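Aspartate aminotransferase (Plasmodium falciparum, PDB 3K7Y) probably catalyses the reversible transfer of an amino group between L-aspartate and 2-oxoglutarate, giving oxaloacetate and L-glutamate, with pyridoxal 5'-phosphate as cofactor. Local coordinates at residues 28-33 with 391-396; 364-369 with 375-380. One frame throughout, in Å; residues are numbered along the deposited sequence.

Contact 1 of 2, residues 28-33 with 391-396; sequences CEEKIN and VDYIAD
The phenol ring of Tyr393 is approached by Glu30 over one face and by Ile32 at its edge. Glu30 OE2 stands above that face, displaced toward the rim, with Tyr393 CG its closest ring atom at 4.1 Å. The carboxylate plane is tilted 23° from the ring plane, so the acid lies roughly flat over it. At the edge, Ile32 CD1 comes within 3.7 Å of Tyr393 CD2, near the ring plane. The same methyl reaches Ile394 CG1 at 3.8 Å, so it touches two consecutive helix residues. Tyr393 extends toward the 28-33 segment because its CG is anti to the backbone N (chi1 -176°). The buried area is 170 Å², in keeping with backbones held apart (8.5 Å between the CA atoms of Ile32 and Ile394). The inner part is apolar, Ile32 meeting Ile394 and the aromatic edge, while Glu30 lies at the exposed margin. The contact joins an N-terminal strand to the C-terminal helix 358 residues later, consistent with the small domain of class I aminotransferases, built from both chain ends. Strand 32-33 pairs in parallel with strand 373-374 through backbone hydrogen bonds of Ile32, while helix 390-403 rests on the long helix 304-335, Ile394 touching Phe328.

Contact 2 of 2, residues 364-369 with 375-380; sequences IAEHLK and IINNGR
Ile375 turns its CG1 branch anti to the backbone N (chi1 158°), which leaves CG2 between the backbone N and the carbonyl carbon; both branches then reach the 364-369 segment. CD1, at the end of the first branch, lies 4.1 Å from Ala365 CB, and CG2 lies 3.9 Å from Leu368 CD1. The side chains of Leu368 and Ile375 cross at about a right angle, and Leu368 CD1 touches both methyls of the isoleucine. Ala365 CB also lies 4.3 Å from Ile376 O, at the start of the turn. The nearest CA pair is also here, Ala365 and Asn377 at 6.0 Å. Ile376 to Gly379 form a type I beta turn, with Gly379 N bonded to Ile376 O. The two loops flank strand 373-374, one following strand 355-357 and the other leading into strand 380-382, and Ile375 also meets Leu361. Along the exposed margin, Lys369 NZ makes a salt bridge with Glu366 OE2 at 3.2 Å, meeting the syn side of the carboxylate but 29° out of its plane. The same ammonium lies 4.2 Å from Ile375 O, and Glu366 OE2 is equally far from Asn377 ND2. Adhesion between the segments is therefore mainly apolar and centred on Ile375, whereas the charged pair belongs wholly to 364-369 and probably offsets its own charges beside the turn.

How the contacts relate
Contact 2 is nested within the chain loop closed by contact 1; their centres are 13 Å apart and their nearest atoms about 5 Å. Strand 373-374 connects them: it pairs with strand 32-33 of contact 1 and runs into 375-380 of contact 2. Helix 390-403 is a second link, since it carries 391-396 and also meets Ile364 and His367 through Ser401. Contact 1 is remote from the cofactor. In contact 2 the Ile376 side chain lies about 11 Å from pyridoxal phosphate and about 7 Å from that of cofactor-binding Asn185, whose OD1 accepts a hydrogen bond from Arg380 NH1. Arg380 probably corresponds to the arginine that binds the substrate alpha-carboxylate in related enzymes.

Contact 1 of 2, residues 28-33 with 391-396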
ATOM      1  N   CYS A  28      -4.549  10.625 -33.751  1.00122.88           N
ATOM      2  CA  CYS A  28      -3.844   9.679 -34.633  1.00122.15           C
ATOM      3  C   CYS A  28      -3.749   8.225 -34.101  1.00120.12           C
ATOM      4  O   CYS A  28      -3.349   7.992 -32.969  1.00118.38           O
ATOM      5  CB  CYS A  28      -2.447  10.220 -34.964  1.00121.87           C
ATOM      6  SG  CYS A  28      -1.806   9.703 -36.575  1.00123.86           S
ATOM      7  N   GLU A  29      -4.165   7.261 -34.916  1.00119.96           N
ATOM      8  CA  GLU A  29      -3.832   5.853 -34.714  1.00117.76           C
ATOM      9  C   GLU A  29      -2.439   5.686 -35.342  1.00116.42           C
ATOM     10  O   GLU A  29      -1.950   6.602 -36.009  1.00116.97           O
ATOM     11  CB  GLU A  29      -4.897   4.982 -35.390  1.00119.82           C
ATOM     12  CG  GLU A  29      -4.483   3.568 -35.774  1.00120.87           C
ATOM     13  CD  GLU A  29      -5.108   3.102 -37.093  1.00124.23           C
ATOM     14  OE1 GLU A  29      -5.212   3.912 -38.048  1.00125.72           O
ATOM     15  OE2 GLU A  29      -5.482   1.913 -37.177  1.00125.12           O
ATOM     16  N   GLU A  30      -1.790   4.544 -35.130  1.00113.94           N
ATOM     17  CA  GLU A  30      -0.367   4.404 -35.476  1.00111.80           C
ATOM     18  C   GLU A  30       0.485   5.301 -34.552  1.00108.66           C
ATOM     19  O   GLU A  30       1.644   5.624 -34.840  1.00108.47           O
ATOM     20  CB  GLU A  30      -0.103   4.652 -36.982  1.00113.84           C
ATOM     21  CG  GLU A  30       1.343   5.050 -37.324  1.00113.53           C
ATOM     22  CD  GLU A  30       1.830   4.542 -38.667  1.00114.90           C
ATOM     23  OE1 GLU A  30       1.300   4.980 -39.708  1.00117.11           O
ATOM     24  OE2 GLU A  30       2.761   3.708 -38.680  1.00113.77           O
ATOM     25  N   LYS A  31      -0.104   5.699 -33.428  1.00105.56           N
ATOM     26  CA  LYS A  31       0.656   6.318 -32.358  1.00101.78           C
ATOM     27  C   LYS A  31       1.597   5.264 -31.790  1.00 99.48           C
ATOM     28  O   LYS A  31       1.238   4.089 -31.700  1.00 99.07           O
ATOM     29  CB  LYS A  31      -0.271   6.862 -31.271  1.00100.86           C
ATOM     30  CG  LYS A  31      -0.805   8.267 -31.543  1.00100.38           C
ATOM     31  CD  LYS A  31      -1.608   8.832 -30.363  1.00 97.82           C
ATOM     32  CE  LYS A  31      -2.813   7.962 -29.978  1.00 96.49           C
ATOM     33  NZ  LYS A  31      -3.550   8.469 -28.785  1.00 94.36           N
ATOM     34  N   ILE A  32       2.809   5.685 -31.438  1.00 97.39           N
ATOM     35  CA  ILE A  32       3.812   4.768 -30.890  1.00 95.41           C
ATOM     36  C   ILE A  32       4.252   5.121 -29.464  1.00 93.20           C
ATOM     37  O   ILE A  32       4.581   6.268 -29.146  1.00 92.80           O
ATOM     38  CB  ILE A  32       5.028   4.585 -31.831  1.00 96.08           C
ATOM     39  CG1 ILE A  32       4.574   3.969 -33.159  1.00 98.16           C
ATOM     40  CG2 ILE A  32       6.079   3.690 -31.193  1.00 94.27           C
ATOM     41  CD1 ILE A  32       5.573   4.075 -34.295  1.00 98.59           C
ATOM     42  N   ASN A  33       4.277   4.074 -28.647  1.00 91.67           N
ATOM     43  CA  ASN A  33       4.426   4.097 -27.200  1.00 89.32           C
ATOM     44  C   ASN A  33       5.808   3.661 -26.743  1.00 87.78           C
ATOM     45  O   ASN A  33       6.036   2.468 -26.533  1.00 87.18           O
ATOM     46  CB  ASN A  33       3.428   3.083 -26.641  1.00 89.62           C
ATOM     47  CG  ASN A  33       3.223   1.866 -27.581  1.00 91.60           C
ATOM     48  OD1 ASN A  33       2.617   1.987 -28.653  1.00 93.27           O
ATOM     49  ND2 ASN A  33       3.729   0.702 -27.172  1.00 92.06           N
ATOM     50  N   VAL A 391       9.795  -0.815 -36.871  1.00 93.92           N
ATOM     51  CA  VAL A 391      11.172  -0.394 -37.135  1.00 91.32           C
ATOM     52  C   VAL A 391      11.322   0.684 -38.215  1.00 90.37           C
ATOM     53  O   VAL A 391      11.856   1.757 -37.938  1.00 88.64           O
ATOM     54  CB  VAL A 391      12.105  -1.586 -37.442  1.00 92.65           C
ATOM     55  CG1 VAL A 391      12.522  -2.270 -36.164  1.00 91.63           C
ATOM     56  CG2 VAL A 391      11.440  -2.574 -38.401  1.00 96.00           C
ATOM     57  N   ASP A 392      10.845   0.408 -39.431  1.00 91.20           N
ATOM     58  CA  ASP A 392      10.971   1.373 -40.521  1.00 90.18           C
ATOM     59  C   ASP A 392      10.497   2.736 -40.063  1.00 87.28           C
ATOM     60  O   ASP A 392      11.300   3.652 -39.915  1.00 85.42           O
ATOM     61  CB  ASP A 392      10.214   0.925 -41.789  1.00 93.83           C
ATOM     62  CG  ASP A 392       9.990   2.078 -42.816  1.00 95.38           C
ATOM     63  OD1 ASP A 392       9.087   1.941 -43.679  1.00 97.34           O
ATOM     64  OD2 ASP A 392      10.706   3.115 -42.767  1.00 94.96           O
ATOM     65  N   TYR A 393       9.198   2.858 -39.818  1.00 86.70           N
ATOM     66  CA  TYR A 393       8.625   4.153 -39.501  1.00 84.69           C
ATOM     67  C   TYR A 393       9.466   4.878 -38.444  1.00 81.02           C
ATOM     68  O   TYR A 393       9.919   6.008 -38.661  1.00 80.21           O
ATOM     69  CB  TYR A 393       7.172   4.018 -39.060  1.00 85.95           C
ATOM     70  CG  TYR A 393       6.522   5.352 -38.820  1.00 86.15           C
ATOM     71  CD1 TYR A 393       6.184   6.184 -39.891  1.00 88.21           C
ATOM     72  CD2 TYR A 393       6.267   5.803 -37.523  1.00 84.27           C
ATOM     73  CE1 TYR A 393       5.591   7.429 -39.677  1.00 89.04           C
ATOM     74  CE2 TYR A 393       5.672   7.046 -37.295  1.00 84.73           C
ATOM     75  CZ  TYR A 393       5.334   7.853 -38.373  1.00 86.92           C
ATOM     76  OH  TYR A 393       4.747   9.083 -38.160  1.00 87.46           O
ATOM     77  N   ILE A 394       9.701   4.204 -37.322  1.00 78.48           N
ATOM     78  CA  ILE A 394      10.450   4.771 -36.210  1.00 74.99           C
ATOM     79  C   ILE A 394      11.836   5.253 -36.645  1.00 73.52           C
ATOM     80  O   ILE A 394      12.184   6.426 -36.469  1.00 72.53           O
ATOM     81  CB  ILE A 394      10.608   3.744 -35.070  1.00 74.11           C
ATOM     82  CG1 ILE A 394       9.243   3.320 -34.535  1.00 74.15           C
ATOM     83  CG2 ILE A 394      11.441   4.326 -33.950  1.00 72.27           C
ATOM     84  CD1 ILE A 394       9.297   2.157 -33.593  1.00 73.07           C
ATOM     85  N   ALA A 395      12.607   4.329 -37.215  1.00 73.27           N
ATOM     86  CA  ALA A 395      14.008   4.553 -37.533  1.00 71.84           C
ATOM     87  C   ALA A 395      14.134   5.662 -38.556  1.00 71.79           C
ATOM     88  O   ALA A 395      14.982   6.549 -38.417  1.00 71.09           O
ATOM     89  CB  ALA A 395      14.650   3.266 -38.036  1.00 72.88           C
ATOM     90  N   ASP A 396      13.267   5.616 -39.561  1.00 72.58           N
ATOM     91  CA  ASP A 396      13.141   6.693 -40.522  1.00 72.97           C
ATOM     92  C   ASP A 396      12.936   8.032 -39.813  1.00 71.52           C
ATOM     93  O   ASP A 396      13.792   8.907 -39.896  1.00 71.13           O
ATOM     94  CB  ASP A 396      12.002   6.404 -41.502  1.00 75.26           C
ATOM     95  CG  ASP A 396      11.808   7.507 -42.521  1.00 77.00           C
ATOM     96  OD1 ASP A 396      12.639   8.443 -42.604  1.00 76.40           O
ATOM     97  OD2 ASP A 396      10.805   7.430 -43.248  1.00 80.38           O
TER

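Contact 2 of 2, residues 364-369 with 375-380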
ATOM      1  N   ILE A 364      15.892  15.708 -29.790  1.00 72.47           N
ATOM      2  CA  ILE A 364      14.869  15.493 -30.832  1.00 73.34           C
ATOM      3  C   ILE A 364      13.484  15.055 -30.270  1.00 73.68           C
ATOM      4  O   ILE A 364      12.531  14.804 -31.014  1.00 74.09           O
ATOM      5  CB  ILE A 364      15.446  14.541 -31.963  1.00 72.90           C
ATOM      6  CG1 ILE A 364      15.412  15.227 -33.318  1.00 74.03           C
ATOM      7  CG2 ILE A 364      14.834  13.124 -31.976  1.00 71.65           C
ATOM      8  CD1 ILE A 364      16.477  16.267 -33.472  1.00 75.54           C
ATOM      9  N   ALA A 365      13.384  15.016 -28.945  1.00 73.88           N
ATOM     10  CA  ALA A 365      12.228  14.440 -28.256  1.00 74.31           C
ATOM     11  C   ALA A 365      10.890  15.109 -28.577  1.00 76.10           C
ATOM     12  O   ALA A 365       9.877  14.423 -28.738  1.00 76.48           O
ATOM     13  CB  ALA A 365      12.468  14.417 -26.751  1.00 73.35           C
ATOM     14  N   GLU A 366      10.886  16.436 -28.671  1.00 77.81           N
ATOM     15  CA  GLU A 366       9.644  17.176 -28.867  1.00 79.67           C
ATOM     16  C   GLU A 366       9.332  17.334 -30.347  1.00 80.85           C
ATOM     17  O   GLU A 366       8.238  17.755 -30.715  1.00 82.53           O
ATOM     18  CB  GLU A 366       9.689  18.533 -28.139  1.00 80.93           C
ATOM     19  CG  GLU A 366       8.381  18.938 -27.426  1.00 82.86           C
ATOM     20  CD  GLU A 366       7.869  17.873 -26.434  1.00 83.94           C
ATOM     21  OE1 GLU A 366       6.641  17.650 -26.397  1.00 85.62           O
ATOM     22  OE2 GLU A 366       8.683  17.253 -25.700  1.00 82.18           O
ATOM     23  N   HIS A 367      10.293  16.991 -31.197  1.00 80.66           N
ATOM     24  CA  HIS A 367      10.049  16.972 -32.632  1.00 81.95           C
ATOM     25  C   HIS A 367       9.576  15.599 -33.074  1.00 80.87           C
ATOM     26  O   HIS A 367       8.958  15.457 -34.124  1.00 82.21           O
ATOM     27  CB  HIS A 367      11.290  17.374 -33.438  1.00 82.50           C
ATOM     28  CG  HIS A 367      10.953  18.041 -34.731  1.00 86.91           C
ATOM     29  ND1 HIS A 367      10.064  17.496 -35.637  1.00 90.20           N
ATOM     30  CD2 HIS A 367      11.341  19.230 -35.252  1.00 90.50           C
ATOM     31  CE1 HIS A 367       9.933  18.312 -36.668  1.00 93.06           C
ATOM     32  NE2 HIS A 367      10.695  19.373 -36.459  1.00 93.67           N
ATOM     33  N   LEU A 368       9.879  14.589 -32.271  1.00 78.79           N
ATOM     34  CA  LEU A 368       9.479  13.232 -32.569  1.00 77.79           C
ATOM     35  C   LEU A 368       8.012  13.038 -32.265  1.00 78.24           C
ATOM     36  O   LEU A 368       7.476  11.944 -32.445  1.00 78.14           O
ATOM     37  CB  LEU A 368      10.295  12.246 -31.735  1.00 76.50           C
ATOM     38  CG  LEU A 368      11.552  11.571 -32.302  1.00 75.80           C
ATOM     39  CD1 LEU A 368      12.120  10.599 -31.280  1.00 73.65           C
ATOM     40  CD2 LEU A 368      11.279  10.845 -33.613  1.00 76.68           C
ATOM     41  N   LYS A 369       7.371  14.099 -31.780  1.00 78.72           N
ATOM     42  CA  LYS A 369       5.953  14.056 -31.432  1.00 79.13           C
ATOM     43  C   LYS A 369       5.065  14.591 -32.550  1.00 80.84           C
ATOM     44  O   LYS A 369       3.900  14.211 -32.625  1.00 81.78           O
ATOM     45  CB  LYS A 369       5.689  14.756 -30.096  1.00 79.00           C
ATOM     46  CG  LYS A 369       6.195  13.936 -28.910  1.00 77.76           C
ATOM     47  CD  LYS A 369       6.062  14.624 -27.548  1.00 77.71           C
ATOM     48  CE  LYS A 369       6.638  13.716 -26.452  1.00 76.33           C
ATOM     49  NZ  LYS A 369       7.284  14.446 -25.322  1.00 76.04           N
ATOM     50  N   ILE A 375       8.528   9.328 -26.379  1.00 64.35           N
ATOM     51  CA  ILE A 375       9.861   8.969 -25.899  1.00 62.43           C
ATOM     52  C   ILE A 375      10.146   9.883 -24.701  1.00 61.54           C
ATOM     53  O   ILE A 375       9.666  11.005 -24.680  1.00 62.07           O
ATOM     54  CB  ILE A 375      10.877   9.238 -27.039  1.00 61.96           C
ATOM     55  CG1 ILE A 375      12.303   9.428 -26.529  1.00 61.02           C
ATOM     56  CG2 ILE A 375      10.468  10.502 -27.799  1.00 64.09           C
ATOM     57  CD1 ILE A 375      13.122  10.414 -27.351  1.00 59.53           C
ATOM     58  N   ILE A 376      10.907   9.426 -23.712  1.00 60.50           N
ATOM     59  CA  ILE A 376      11.188  10.280 -22.550  1.00 60.85           C
ATOM     60  C   ILE A 376      12.150  11.448 -22.886  1.00 61.25           C
ATOM     61  O   ILE A 376      13.023  11.338 -23.747  1.00 60.59           O
ATOM     62  CB  ILE A 376      11.670   9.469 -21.301  1.00 60.73           C
ATOM     63  CG1 ILE A 376      10.711   8.313 -20.987  1.00 61.11           C
ATOM     64  CG2 ILE A 376      11.834  10.364 -20.066  1.00 60.41           C
ATOM     65  CD1 ILE A 376      11.248   6.908 -21.435  1.00 62.47           C
ATOM     66  N   ASN A 377      11.955  12.568 -22.191  1.00 62.54           N
ATOM     67  CA  ASN A 377      12.745  13.805 -22.344  1.00 63.58           C
ATOM     68  C   ASN A 377      14.258  13.649 -22.359  1.00 62.78           C
ATOM     69  O   ASN A 377      14.957  14.518 -22.891  1.00 63.79           O
ATOM     70  CB  ASN A 377      12.385  14.795 -21.221  1.00 65.38           C
ATOM     71  CG  ASN A 377      10.898  15.063 -21.146  1.00 68.42           C
ATOM     72  OD1 ASN A 377      10.201  14.566 -20.241  1.00 69.79           O
ATOM     73  ND2 ASN A 377      10.384  15.820 -22.127  1.00 69.96           N
ATOM     74  N   ASN A 378      14.767  12.574 -21.761  1.00 61.27           N
ATOM     75  CA  ASN A 378      16.219  12.408 -21.580  1.00 60.83           C
ATOM     76  C   ASN A 378      16.941  11.469 -22.568  1.00 59.86           C
ATOM     77  O   ASN A 378      18.176  11.369 -22.537  1.00 60.72           O
ATOM     78  CB  ASN A 378      16.557  12.038 -20.117  1.00 61.21           C
ATOM     79  CG  ASN A 378      15.988  10.673 -19.675  1.00 59.24           C
ATOM     80  OD1 ASN A 378      16.018  10.348 -18.491  1.00 59.14           O
ATOM     81  ND2 ASN A 378      15.475   9.887 -20.610  1.00 57.07           N
ATOM     82  N   GLY A 379      16.175  10.796 -23.429  1.00 58.22           N
ATOM     83  CA  GLY A 379      16.721   9.812 -24.338  1.00 57.69           C
ATOM     84  C   GLY A 379      16.272   8.372 -24.117  1.00 57.66           C
ATOM     85  O   GLY A 379      16.422   7.557 -25.019  1.00 57.74           O
ATOM     86  N   ARG A 380      15.735   8.039 -22.936  1.00 58.09           N
ATOM     87  CA  ARG A 380      15.323   6.650 -22.600  1.00 58.45           C
ATOM     88  C   ARG A 380      14.271   6.065 -23.556  1.00 58.87           C
ATOM     89  O   ARG A 380      13.362   6.772 -24.015  1.00 59.45           O
ATOM     90  CB  ARG A 380      14.819   6.543 -21.159  1.00 58.37           C
ATOM     91  CG  ARG A 380      14.694   5.099 -20.671  1.00 59.43           C
ATOM     92  CD  ARG A 380      14.060   4.976 -19.283  1.00 61.60           C
ATOM     93  NE  ARG A 380      12.594   4.988 -19.313  1.00 61.86           N
ATOM     94  CZ  ARG A 380      11.814   4.869 -18.240  1.00 63.02           C
ATOM     95  NH1 ARG A 380      12.342   4.724 -17.025  1.00 63.20           N
ATOM     96  NH2 ARG A 380      10.490   4.886 -18.381  1.00 63.88           N
TER